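Local coordinates for putative HMP/thiamine permease protein YkoE (Bacillus subtilis, PDB 5EDL) that probably carries thiamine and related hydroxymethylpyrimidine compounds across the membrane as the thiamine-binding S component of an energy-coupling factor (ECF) transporter, at residues M10-S14 against V66-A71; G36-E41 against Y142-M146; G45-I49 against L157-G162; A55-R59 against M178-E183. All blocks are in the same frame, centred on the assembly; numbering follows the deposited sequence.

Interaction 1: M10-S14 against V66-A71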
loop_
_atom_site.group_PDB
_atom_site.type_symbol
_atom_site.label_atom_id
_atom_site.label_comp_id
_atom_site.label_asym_id
_atom_site.label_seq_id
_atom_site.Cartn_x
_atom_site.Cartn_y
_atom_site.Cartn_z
ATOM N N MET A 10 3.945 -9.798 -8.678
ATOM C CA MET A 10 3.053 -9.222 -7.691
ATOM C C MET A 10 3.072 -10.063 -6.414
ATOM O O MET A 10 3.108 -9.532 -5.311
ATOM C CB MET A 10 1.629 -9.102 -8.232
ATOM C CG MET A 10 0.688 -8.517 -7.192
ATOM S SD MET A 10 -1.039 -8.435 -7.649
ATOM C CE MET A 10 -1.394 -10.128 -8.124
ATOM N N SER A 11 3.084 -11.380 -6.579
ATOM C CA SER A 11 3.124 -12.296 -5.448
ATOM C C SER A 11 4.422 -12.190 -4.652
ATOM O O SER A 11 4.399 -12.186 -3.421
ATOM C CB SER A 11 2.932 -13.735 -5.927
ATOM O OG SER A 11 1.649 -13.912 -6.494
ATOM N N VAL A 12 5.559 -12.122 -5.339
ATOM C CA VAL A 12 6.821 -12.028 -4.619
ATOM C C VAL A 12 6.866 -10.754 -3.781
ATOM O O VAL A 12 7.291 -10.788 -2.633
ATOM C CB VAL A 12 8.044 -12.084 -5.562
ATOM C CG1 VAL A 12 7.956 -13.308 -6.462
ATOM C CG2 VAL A 12 8.163 -10.818 -6.377
ATOM N N ILE A 13 6.407 -9.640 -4.344
ATOM C CA ILE A 13 6.354 -8.380 -3.607
ATOM C C ILE A 13 5.436 -8.478 -2.378
ATOM O O ILE A 13 5.770 -7.972 -1.309
ATOM C CB ILE A 13 5.879 -7.220 -4.505
ATOM C CG1 ILE A 13 6.898 -6.960 -5.617
ATOM C CG2 ILE A 13 5.665 -5.950 -3.681
ATOM C CD1 ILE A 13 8.257 -6.516 -5.111
ATOM N N SER A 14 4.292 -9.140 -2.538
ATOM C CA SER A 14 3.329 -9.309 -1.449
ATOM C C SER A 14 3.926 -10.099 -0.304
ATOM O O SER A 14 3.736 -9.775 0.875
ATOM C CB SER A 14 2.063 -10.016 -1.946
ATOM O OG SER A 14 1.385 -9.221 -2.889
ATOM N N VAL A 66 -5.508 -7.202 -5.006
ATOM C CA VAL A 66 -4.997 -8.556 -4.873
ATOM C C VAL A 66 -3.649 -8.608 -4.167
ATOM O O VAL A 66 -3.431 -9.463 -3.320
ATOM C CB VAL A 66 -4.869 -9.260 -6.236
ATOM C CG1 VAL A 66 -4.313 -10.668 -6.037
ATOM C CG2 VAL A 66 -6.229 -9.327 -6.924
ATOM N N SER A 67 -2.752 -7.692 -4.492
ATOM C CA SER A 67 -1.456 -7.666 -3.822
ATOM C C SER A 67 -1.611 -7.538 -2.287
ATOM O O SER A 67 -0.912 -8.207 -1.540
ATOM C CB SER A 67 -0.602 -6.525 -4.367
ATOM O OG SER A 67 -1.185 -5.268 -4.071
ATOM N N GLU A 68 -2.523 -6.679 -1.830
ATOM C CA GLU A 68 -2.736 -6.466 -0.399
ATOM C C GLU A 68 -3.351 -7.714 0.261
ATOM O O GLU A 68 -3.010 -8.054 1.394
ATOM C CB GLU A 68 -3.630 -5.232 -0.177
ATOM C CG GLU A 68 -3.915 -4.837 1.295
ATOM C CD GLU A 68 -2.727 -4.191 2.020
ATOM O OE1 GLU A 68 -1.622 -4.088 1.439
ATOM O OE2 GLU A 68 -2.896 -3.804 3.191
ATOM N N ILE A 69 -4.271 -8.372 -0.439
ATOM C CA ILE A 69 -4.848 -9.618 0.058
ATOM C C ILE A 69 -3.755 -10.668 0.273
ATOM O O ILE A 69 -3.682 -11.292 1.343
ATOM C CB ILE A 69 -5.928 -10.164 -0.893
ATOM C CG1 ILE A 69 -7.164 -9.260 -0.852
ATOM C CG2 ILE A 69 -6.299 -11.635 -0.538
ATOM C CD1 ILE A 69 -8.165 -9.560 -1.933
ATOM N N ILE A 70 -2.897 -10.851 -0.725
ATOM C CA ILE A 70 -1.815 -11.826 -0.608
ATOM C C ILE A 70 -0.856 -11.472 0.541
ATOM O O ILE A 70 -0.465 -12.345 1.324
ATOM C CB ILE A 70 -1.021 -11.943 -1.920
ATOM C CG1 ILE A 70 -1.915 -12.506 -3.036
ATOM C CG2 ILE A 70 0.199 -12.819 -1.718
ATOM C CD1 ILE A 70 -1.325 -12.332 -4.447
ATOM N N ALA A 71 -0.478 -10.198 0.633
ATOM C CA ALA A 71 0.384 -9.748 1.716
ATOM C C ALA A 71 -0.259 -10.031 3.093
ATOM O O ALA A 71 0.414 -10.482 4.007
ATOM C CB ALA A 71 0.706 -8.243 1.568
#
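Ser14 and Ile70 face each other directly, each with its CB set toward the opposite helix. Ser14 CB comes within 3.4 Å of Ile70 CG2, closer than carbons usually pack. Ser14 OG lies anti to its own carbonyl carbon (chi1 -65°), and this places it between two carbonyls. Ser14 OG is 2.9 Å from Ser67 O of the other helix and 3.0 Å from Met10 O one turn back. Its single proton has both oxygens to choose from. Met10 reaches across one turn earlier. Its chain runs straight to CG and SD, then bends at chi3 (54°). Met10 CG lies against Ser67 CB at 3.7 Å. The bend brings Met10 CE to 3.6 Å from Val66 CG1, and the two side chains cross at about a right angle. Ser11 OG lies beside the end of Ile70, but its bond is to Ile7 O. Ser67 OG likewise turns back to Ala63 O. At the other end Ala71 has only a methyl, so Ser14 O can sit 3.5 Å from Ala71 CA in a CA-H...O contact. The segment axes approach to 8.6 Å and cross at -45°. Ser67 and Ala71, four residues apart, have a small-xxx-small spacing that recalls GxxxG-like packing, though the axes are farther apart. The contact joins helix 4-35 to helix 63-77 in the transmembrane bundle.

Interaction 2: G36-E41 against Y142-M146. With VIB (3-(4-amino-2-methyl-pyrimidin-5-ylmethyl)-5-(2-hydroxy-ethyl)-4-methyl-thiazol-3-ium), chain B.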
loop_
_atom_site.group_PDB
_atom_site.type_symbol
_atom_site.label_atom_id
_atom_site.label_comp_id
_atom_site.label_asym_id
_atom_site.label_seq_id
_atom_site.Cartn_x
_atom_site.Cartn_y
_atom_site.Cartn_z
ATOM N N GLY A 36 -1.963 3.683 23.847
ATOM C CA GLY A 36 -3.263 3.692 23.211
ATOM C C GLY A 36 -3.139 3.690 21.692
ATOM O O GLY A 36 -2.035 3.803 21.146
ATOM N N PRO A 37 -4.277 3.572 21.001
ATOM C CA PRO A 37 -4.278 3.389 19.541
ATOM C C PRO A 37 -3.598 4.522 18.765
ATOM O O PRO A 37 -2.977 4.247 17.742
ATOM C CB PRO A 37 -5.774 3.310 19.187
ATOM C CG PRO A 37 -6.512 3.818 20.381
ATOM C CD PRO A 37 -5.633 3.514 21.573
ATOM N N ILE A 38 -3.706 5.761 19.233
ATOM C CA ILE A 38 -3.142 6.881 18.488
ATOM C C ILE A 38 -1.648 6.663 18.227
ATOM O O ILE A 38 -1.112 7.144 17.236
ATOM C CB ILE A 38 -3.356 8.224 19.223
ATOM C CG1 ILE A 38 -2.951 9.401 18.327
ATOM C CG2 ILE A 38 -2.597 8.264 20.562
ATOM C CD1 ILE A 38 -3.349 10.748 18.896
ATOM N N ALA A 39 -0.984 5.922 19.112
ATOM C CA ALA A 39 0.459 5.719 18.995
ATOM C C ALA A 39 0.889 4.963 17.724
ATOM O O ALA A 39 2.007 5.164 17.252
ATOM C CB ALA A 39 0.991 4.994 20.227
ATOM N N TYR A 40 0.041 4.101 17.163
ATOM C CA TYR A 40 0.440 3.448 15.908
ATOM C C TYR A 40 -0.087 4.155 14.661
ATOM O O TYR A 40 0.211 3.745 13.540
ATOM C CB TYR A 40 0.020 1.972 15.878
ATOM C CG TYR A 40 -1.460 1.698 16.067
ATOM C CD1 TYR A 40 -2.414 2.225 15.195
ATOM C CD2 TYR A 40 -1.891 0.865 17.082
ATOM C CE1 TYR A 40 -3.765 1.957 15.363
ATOM C CE2 TYR A 40 -3.231 0.593 17.263
ATOM C CZ TYR A 40 -4.165 1.135 16.405
ATOM O OH TYR A 40 -5.491 0.851 16.609
ATOM N N GLU A 41 -0.857 5.219 14.836
ATOM C CA GLU A 41 -1.422 5.888 13.666
ATOM C C GLU A 41 -0.345 6.468 12.718
ATOM O O GLU A 41 -0.485 6.371 11.503
ATOM C CB GLU A 41 -2.409 6.973 14.103
ATOM C CG GLU A 41 -3.678 6.412 14.768
ATOM C CD GLU A 41 -4.582 5.629 13.803
ATOM O OE1 GLU A 41 -4.255 5.525 12.599
ATOM O OE2 GLU A 41 -5.638 5.133 14.248
ATOM N N TYR A 142 -10.702 12.563 19.569
ATOM C CA TYR A 142 -9.697 11.519 19.459
ATOM C C TYR A 142 -9.764 10.827 18.102
ATOM O O TYR A 142 -8.737 10.564 17.478
ATOM C CB TYR A 142 -9.889 10.489 20.566
ATOM C CG TYR A 142 -8.743 9.532 20.785
ATOM C CD1 TYR A 142 -7.491 9.986 21.204
ATOM C CD2 TYR A 142 -8.927 8.159 20.647
ATOM C CE1 TYR A 142 -6.447 9.100 21.446
ATOM C CE2 TYR A 142 -7.901 7.271 20.892
ATOM C CZ TYR A 142 -6.662 7.746 21.289
ATOM O OH TYR A 142 -5.641 6.856 21.522
ATOM N N LEU A 143 -10.983 10.508 17.679
ATOM C CA LEU A 143 -11.185 9.832 16.399
ATOM C C LEU A 143 -10.745 10.721 15.242
ATOM O O LEU A 143 -10.099 10.254 14.305
ATOM C CB LEU A 143 -12.644 9.423 16.224
ATOM C CG LEU A 143 -13.049 8.214 17.079
ATOM C CD1 LEU A 143 -14.555 7.991 17.038
ATOM C CD2 LEU A 143 -12.288 6.980 16.589
ATOM N N LEU A 144 -11.102 11.997 15.320
ATOM C CA LEU A 144 -10.752 12.952 14.284
ATOM C C LEU A 144 -9.238 13.081 14.167
ATOM O O LEU A 144 -8.689 13.088 13.064
ATOM C CB LEU A 144 -11.392 14.318 14.573
ATOM C CG LEU A 144 -12.903 14.389 14.314
ATOM C CD1 LEU A 144 -13.518 15.715 14.789
ATOM C CD2 LEU A 144 -13.197 14.156 12.837
ATOM N N ILE A 145 -8.560 13.178 15.303
ATOM C CA ILE A 145 -7.109 13.283 15.292
ATOM C C ILE A 145 -6.474 12.015 14.699
ATOM O O ILE A 145 -5.548 12.095 13.888
ATOM C CB ILE A 145 -6.557 13.548 16.704
ATOM C CG1 ILE A 145 -6.967 14.950 17.166
ATOM C CG2 ILE A 145 -5.050 13.434 16.704
ATOM C CD1 ILE A 145 -6.729 15.217 18.640
ATOM N N MET A 146 -6.994 10.849 15.070
ATOM C CA MET A 146 -6.434 9.594 14.566
ATOM C C MET A 146 -6.654 9.442 13.052
ATOM O O MET A 146 -5.754 9.006 12.343
ATOM C CB MET A 146 -7.019 8.388 15.306
ATOM C CG MET A 146 -6.470 8.225 16.746
ATOM S SD MET A 146 -6.747 6.574 17.463
ATOM C CE MET A 146 -8.532 6.593 17.566
HETATM C CM2 VIB B . -2.178 -6.125 6.362
HETATM N N4A VIB B . -3.784 -2.498 9.228
HETATM C CM4 VIB B . -2.719 -1.553 13.846
HETATM O O1 VIB B . -6.372 -0.323 13.564
HETATM C C7 VIB B . -6.890 -1.372 14.358
HETATM C C6 VIB B . -5.729 -2.105 14.984
HETATM C C2 VIB B . -4.534 -4.505 12.069
HETATM S S1 VIB B . -5.649 -4.075 13.081
HETATM C C5 VIB B . -5.046 -2.889 13.877
HETATM C C4 VIB B . -3.719 -2.617 13.380
HETATM N N3 VIB B . -3.396 -3.647 12.241
HETATM C C7A VIB B . -2.103 -3.649 11.563
HETATM C C4A VIB B . -2.987 -3.693 9.057
HETATM N N3A VIB B . -2.946 -4.322 7.880
HETATM C C2A VIB B . -2.188 -5.444 7.741
HETATM N N1A VIB B . -1.457 -5.917 8.800
HETATM C C6A VIB B . -1.485 -5.289 10.004
HETATM C C5A VIB B . -2.258 -4.161 10.119
#
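Ile38 and Tyr142 share the one hydrogen bond of this contact. Ile38 N donates to Tyr142 OH at 3.2 Å, with an angle of 158° at the hydrogen. Tyr142 CG is anti to the backbone N (chi1 -166°), which sends the phenol away from its helix to the turn at residues 37-39.

The apolar contacts surround that bond. Pro37 CG meets the Tyr142 ring at its edge, in plane, 3.8 Å from Tyr142 CE2. Ile38 CB lies 3.9 Å from Tyr142 CE1. Ile38 CD1 reaches Ile145 CG2 at 3.9 Å. Met146 packs against the same turn, with SD 3.8 Å from Pro37 CB.

The charged group is buried. Glu41 crosses Met146 at about a right angle, with Glu41 OE2 3.7 Å from Met146 CB. Its carboxylate forms a salt bridge with Arg150 and a hydrogen bond with Tyr135.

The ligand contacts belong to Tyr40. Pro37 O lies 3.2 Å above the centre of one face of the Tyr40 ring. The thiazolium methyl CM4 lies 3.8 Å above the centre of the opposite face. Tyr40 OH is hydrogen-bonded to Tyr135 OH. With an alanine here, the ligand methyl is likely to lose its aromatic face, and Tyr135 OH would probably keep Glu41 but lose its Tyr40 partner. The loop after helix 4-35 thus packs on helix 140-170 and supplies one wall of the thiamine pocket, consistent with the loop-lined binding sites of ECF S components.

Interaction 3: G45-I49 against L157-G162. With VIB (3-(4-amino-2-methyl-pyrimidin-5-ylmethyl)-5-(2-hydroxy-ethyl)-4-methyl-thiazol-3-ium), chain B.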
loop_
_atom_site.group_PDB
_atom_site.type_symbol
_atom_site.label_atom_id
_atom_site.label_comp_id
_atom_site.label_asym_id
_atom_site.label_seq_id
_atom_site.Cartn_x
_atom_site.Cartn_y
_atom_site.Cartn_z
ATOM N N GLY A 45 0.263 3.838 7.477
ATOM C CA GLY A 45 0.334 3.751 6.028
ATOM C C GLY A 45 1.277 2.678 5.500
ATOM O O GLY A 45 1.163 2.269 4.341
ATOM N N ILE A 46 2.217 2.225 6.328
ATOM C CA ILE A 46 3.114 1.153 5.909
ATOM C C ILE A 46 2.313 -0.097 5.551
ATOM O O ILE A 46 2.702 -0.837 4.645
ATOM C CB ILE A 46 4.156 0.778 6.994
ATOM C CG1 ILE A 46 5.365 0.089 6.361
ATOM C CG2 ILE A 46 3.549 -0.140 8.034
ATOM C CD1 ILE A 46 6.174 0.993 5.416
ATOM N N TRP A 47 1.199 -0.331 6.245
ATOM C CA TRP A 47 0.397 -1.531 5.972
ATOM C C TRP A 47 -0.376 -1.456 4.656
ATOM O O TRP A 47 -1.043 -2.432 4.284
ATOM C CB TRP A 47 -0.579 -1.821 7.132
ATOM C CG TRP A 47 0.136 -2.288 8.376
ATOM C CD1 TRP A 47 0.932 -3.394 8.509
ATOM C CD2 TRP A 47 0.101 -1.664 9.664
ATOM N NE1 TRP A 47 1.406 -3.487 9.803
ATOM C CE2 TRP A 47 0.913 -2.430 10.526
ATOM C CE3 TRP A 47 -0.541 -0.523 10.170
ATOM C CZ2 TRP A 47 1.098 -2.094 11.869
ATOM C CZ3 TRP A 47 -0.346 -0.187 11.497
ATOM C CH2 TRP A 47 0.470 -0.967 12.330
ATOM N N PHE A 48 -0.302 -0.314 3.970
ATOM C CA PHE A 48 -0.933 -0.172 2.643
ATOM C C PHE A 48 0.069 -0.162 1.477
ATOM O O PHE A 48 -0.336 -0.132 0.309
ATOM C CB PHE A 48 -1.740 1.128 2.515
ATOM C CG PHE A 48 -2.562 1.491 3.713
ATOM C CD1 PHE A 48 -3.154 0.524 4.509
ATOM C CD2 PHE A 48 -2.753 2.828 4.029
ATOM C CE1 PHE A 48 -3.921 0.891 5.612
ATOM C CE2 PHE A 48 -3.513 3.208 5.122
ATOM C CZ PHE A 48 -4.102 2.235 5.923
ATOM N N ILE A 49 1.358 -0.137 1.782
ATOM C CA ILE A 49 2.352 0.177 0.755
ATOM C C ILE A 49 2.337 -0.822 -0.414
ATOM O O ILE A 49 2.560 -0.438 -1.549
ATOM C CB ILE A 49 3.787 0.254 1.355
ATOM C CG1 ILE A 49 4.738 0.901 0.336
ATOM C CG2 ILE A 49 4.276 -1.125 1.781
ATOM C CD1 ILE A 49 6.067 1.319 0.923
ATOM N N LEU A 157 3.506 7.191 3.765
ATOM C CA LEU A 157 4.168 5.895 3.928
ATOM C C LEU A 157 3.688 4.845 2.936
ATOM O O LEU A 157 4.350 3.837 2.740
ATOM C CB LEU A 157 3.975 5.360 5.351
ATOM C CG LEU A 157 4.596 6.205 6.467
ATOM C CD1 LEU A 157 4.501 5.469 7.809
ATOM C CD2 LEU A 157 6.033 6.569 6.122
ATOM N N ALA A 158 2.531 5.068 2.328
ATOM C CA ALA A 158 2.085 4.185 1.260
ATOM C C ALA A 158 2.296 4.854 -0.099
ATOM O O ALA A 158 3.034 4.332 -0.935
ATOM C CB ALA A 158 0.638 3.788 1.449
ATOM N N GLY A 159 1.680 6.016 -0.305
ATOM C CA GLY A 159 1.755 6.698 -1.590
ATOM C C GLY A 159 3.164 7.140 -1.983
ATOM O O GLY A 159 3.710 6.684 -2.987
ATOM N N LEU A 160 3.752 8.029 -1.193
ATOM C CA LEU A 160 5.074 8.562 -1.505
ATOM C C LEU A 160 6.188 7.516 -1.347
ATOM O O LEU A 160 7.031 7.360 -2.225
ATOM C CB LEU A 160 5.385 9.778 -0.623
ATOM C CG LEU A 160 6.750 10.445 -0.858
ATOM C CD1 LEU A 160 6.839 11.013 -2.273
ATOM C CD2 LEU A 160 6.992 11.551 0.154
ATOM N N LEU A 161 6.193 6.819 -0.218
ATOM C CA LEU A 161 7.210 5.808 0.035
ATOM C C LEU A 161 7.076 4.629 -0.938
ATOM O O LEU A 161 8.071 4.040 -1.341
ATOM C CB LEU A 161 7.129 5.307 1.480
ATOM C CG LEU A 161 8.213 4.287 1.843
ATOM C CD1 LEU A 161 9.607 4.914 1.671
ATOM C CD2 LEU A 161 8.022 3.717 3.254
ATOM N N GLY A 162 5.843 4.307 -1.306
ATOM C CA GLY A 162 5.578 3.255 -2.269
ATOM C C GLY A 162 6.129 3.606 -3.643
ATOM O O GLY A 162 6.697 2.760 -4.322
HETATM C CM2 VIB B . -2.178 -6.125 6.362
HETATM N N4A VIB B . -3.784 -2.498 9.228
HETATM C CM4 VIB B . -2.719 -1.553 13.846
HETATM O O1 VIB B . -6.372 -0.323 13.564
HETATM C C7 VIB B . -6.890 -1.372 14.358
HETATM C C6 VIB B . -5.729 -2.105 14.984
HETATM C C2 VIB B . -4.534 -4.505 12.069
HETATM S S1 VIB B . -5.649 -4.075 13.081
HETATM C C5 VIB B . -5.046 -2.889 13.877
HETATM C C4 VIB B . -3.719 -2.617 13.380
HETATM N N3 VIB B . -3.396 -3.647 12.241
HETATM C C7A VIB B . -2.103 -3.649 11.563
HETATM C C4A VIB B . -2.987 -3.693 9.057
HETATM N N3A VIB B . -2.946 -4.322 7.880
HETATM C C2A VIB B . -2.188 -5.444 7.741
HETATM N N1A VIB B . -1.457 -5.917 8.800
HETATM C C6A VIB B . -1.485 -5.289 10.004
HETATM C C5A VIB B . -2.258 -4.161 10.119
#
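Ala158 sits against Gly45 and Phe48 in the middle of the S-component helical bundle, where the chain enters helix 49-58 beside helix 140-170. Ala158 CB is 3.3 Å from Gly45 O and 3.7 Å from Phe48 CB. The same methyl lies at the edge of the Phe48 ring, near its plane. Leu157 CB packs on the backbone, 3.7 Å from Ile46 N. A side chain on Gly45 would point into Leu157, so glycine suits this close approach.

Ile49 makes the next group of contacts. Its CG1 is anti to the backbone N (chi1 -167°), and the extended chain runs toward helix 140-170. Ile49 CG1 lies 3.6 Å from Gly162 CA, and Ile49 CD1 lies 3.5 Å from Leu157 O. That carbonyl oxygen is buried and has no polar partner. It belongs to a wider pi-type turn at 157-160. Ile46 CD1 meets Leu161 CD2 at 3.9 Å.

Further out, Trp47 points away from the helix, into the thiamine pocket. Ile46 CG2 backs one face of its ring. On the opposite face, the ligand's bridging carbon C7A lies 3.3 Å above the ring centre. Tyr21 and Tyr44 stack edge-to-face with the indole, and Trp47 NE1 donates to Tyr21 O. A leucine in place of Trp47 would probably lose the broad flat support under the ligand and leave Tyr21 O without its indole donor. Trp47 NE1 also lies 3.4 Å from ligand atom C6A.

Interaction 4: A55-R59 against M178-E183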
loop_
_atom_site.group_PDB
_atom_site.type_symbol
_atom_site.label_atom_id
_atom_site.label_comp_id
_atom_site.label_asym_id
_atom_site.label_seq_id
_atom_site.Cartn_x
_atom_site.Cartn_y
_atom_site.Cartn_z
ATOM N N ALA A 55 0.283 -1.540 -7.936
ATOM C CA ALA A 55 -0.474 -0.768 -8.923
ATOM C C ALA A 55 0.459 0.101 -9.768
ATOM O O ALA A 55 0.367 0.123 -10.991
ATOM C CB ALA A 55 -1.532 0.099 -8.245
ATOM N N TYR A 56 1.343 0.824 -9.092
ATOM C CA TYR A 56 2.268 1.727 -9.769
ATOM C C TYR A 56 3.223 0.951 -10.699
ATOM O O TYR A 56 3.546 1.414 -11.794
ATOM C CB TYR A 56 3.028 2.546 -8.718
ATOM C CG TYR A 56 4.055 3.542 -9.224
ATOM C CD1 TYR A 56 3.681 4.676 -9.932
ATOM C CD2 TYR A 56 5.394 3.360 -8.943
ATOM C CE1 TYR A 56 4.635 5.590 -10.380
ATOM C CE2 TYR A 56 6.348 4.259 -9.370
ATOM C CZ TYR A 56 5.972 5.365 -10.093
ATOM O OH TYR A 56 6.944 6.234 -10.487
ATOM N N MET A 57 3.627 -0.247 -10.287
ATOM C CA MET A 57 4.522 -1.066 -11.107
ATOM C C MET A 57 3.811 -1.689 -12.297
ATOM O O MET A 57 4.322 -1.656 -13.407
ATOM C CB MET A 57 5.160 -2.194 -10.291
ATOM C CG MET A 57 6.257 -1.774 -9.322
ATOM S SD MET A 57 6.987 -3.256 -8.561
ATOM C CE MET A 57 6.480 -4.490 -9.773
ATOM N N ILE A 58 2.636 -2.267 -12.052
ATOM C CA ILE A 58 1.998 -3.138 -13.031
ATOM C C ILE A 58 0.939 -2.403 -13.844
ATOM O O ILE A 58 0.807 -2.626 -15.046
ATOM C CB ILE A 58 1.376 -4.368 -12.338
ATOM C CG1 ILE A 58 2.487 -5.214 -11.710
ATOM C CG2 ILE A 58 0.532 -5.168 -13.324
ATOM C CD1 ILE A 58 1.988 -6.337 -10.820
ATOM N N ARG A 59 0.198 -1.526 -13.170
ATOM C CA ARG A 59 -0.720 -0.589 -13.809
ATOM C C ARG A 59 -1.868 -1.296 -14.530
ATOM O O ARG A 59 -2.265 -0.901 -15.616
ATOM C CB ARG A 59 0.056 0.331 -14.772
ATOM C CG ARG A 59 1.154 1.114 -14.043
ATOM C CD ARG A 59 1.790 2.245 -14.853
ATOM N NE ARG A 59 2.710 2.985 -13.992
ATOM C CZ ARG A 59 3.413 4.047 -14.349
ATOM N NH1 ARG A 59 3.340 4.521 -15.583
ATOM N NH2 ARG A 59 4.208 4.629 -13.462
ATOM N N MET A 178 7.741 -4.791 -16.828
ATOM C CA MET A 178 6.528 -4.160 -16.299
ATOM C C MET A 178 6.268 -2.768 -16.883
ATOM O O MET A 178 7.166 -2.139 -17.432
ATOM C CB MET A 178 6.613 -4.033 -14.775
ATOM C CG MET A 178 7.092 -5.280 -14.035
ATOM S SD MET A 178 5.804 -6.509 -13.765
ATOM C CE MET A 178 5.885 -7.418 -15.300
ATOM N N ALA A 179 5.038 -2.284 -16.725
ATOM C CA ALA A 179 4.681 -0.936 -17.147
ATOM C C ALA A 179 5.645 0.131 -16.595
ATOM O O ALA A 179 6.052 1.023 -17.327
ATOM C CB ALA A 179 3.249 -0.618 -16.737
ATOM N N LEU A 180 6.009 0.045 -15.314
ATOM C CA LEU A 180 6.907 1.053 -14.733
ATOM C C LEU A 180 8.294 0.999 -15.384
ATOM O O LEU A 180 8.921 2.034 -15.620
ATOM C CB LEU A 180 7.039 0.884 -13.217
ATOM C CG LEU A 180 8.023 1.833 -12.526
ATOM C CD1 LEU A 180 7.611 3.299 -12.700
ATOM C CD2 LEU A 180 8.141 1.494 -11.036
ATOM N N GLY A 181 8.772 -0.212 -15.653
ATOM C CA GLY A 181 10.021 -0.391 -16.374
ATOM C C GLY A 181 9.965 0.168 -17.789
ATOM O O GLY A 181 10.916 0.781 -18.256
ATOM N N LYS A 182 8.850 -0.049 -18.473
ATOM C CA LYS A 182 8.641 0.521 -19.800
ATOM C C LYS A 182 8.662 2.047 -19.749
ATOM O O LYS A 182 9.205 2.698 -20.648
ATOM C CB LYS A 182 7.319 0.037 -20.395
ATOM C CG LYS A 182 7.287 -1.453 -20.719
ATOM C CD LYS A 182 6.040 -1.808 -21.526
ATOM C CE LYS A 182 6.009 -3.283 -21.911
ATOM N NZ LYS A 182 5.663 -4.161 -20.754
ATOM N N GLU A 183 8.066 2.611 -18.696
ATOM C CA GLU A 183 8.061 4.057 -18.512
ATOM C C GLU A 183 9.483 4.590 -18.367
ATOM O O GLU A 183 9.845 5.577 -18.996
ATOM C CB GLU A 183 7.225 4.465 -17.294
ATOM C CG GLU A 183 7.305 5.964 -16.995
ATOM C CD GLU A 183 6.588 6.374 -15.707
ATOM O OE1 GLU A 183 5.857 5.545 -15.129
ATOM O OE2 GLU A 183 6.757 7.535 -15.270
HETATM O O HOH W 1 6.619 7.583 -12.623
HETATM O O HOH W 2 2.698 -3.835 -16.408
#
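Leu180 is wedged between Met57 and Tyr56 on the close-packed side. Leu180 N donates to Met57 O at 3.1 Å, with an angle of 155° at the hydrogen. Leu180 CG is anti to the backbone N (chi1 176°), which carries its methyls to the tyrosine; Leu180 CD1 lies 3.7 Å from Tyr56 CE2. Met178 and Ile58 run side by side, with Met178 SD 4.1 Å from Ile58 CG1. Two helix ends meet here. Met178 is the N-cap of helix 179-192, and Arg59 leaves helix 49-58 with positive phi. A carbonyl from the last turn of one helix thus takes an amide from the first turn of the other.

The margins are polar and wetter. At the helix ends, water 2 joins Ile58 O to Ala179 N. A separate margin holds the charges. There Arg59 NE donates to Tyr56 O at 2.8 Å, which steadies the guanidinium. Glu183 OE1 then meets its edge in a salt bridge. Both N-H bonds there are weak, the longer from Arg59 NH1 to Glu183 OE1 at 2.8 Å, and the guanidinium and carboxylate planes are 51° apart. Water 1 links Glu183 OE2 to Tyr56 OH, whose strongest partner is Asp167.

Overall arrangement
The four contacts run along the length of the helical bundle. Interaction 2 lies at one end and interaction 4 toward the other, their centres about 34 Å apart and on opposite sides of the chain's centre. Interactions 2 and 3 both use helix 140-170, and their first segments both touch the bound thiamine, through Tyr40 and Trp47; their centres are about 18 Å apart. Interaction 1 joins the same pocket through Glu68, a ligand neighbour whose OE2 lies 2.6 Å from Trp47 O of interaction 3. Interaction 1 also meets interaction 4, where Met10 CB packs 3.8 Å from Ile58 CD1. Interactions 3 and 4 do not touch; their nearest atoms are about 5 Å apart.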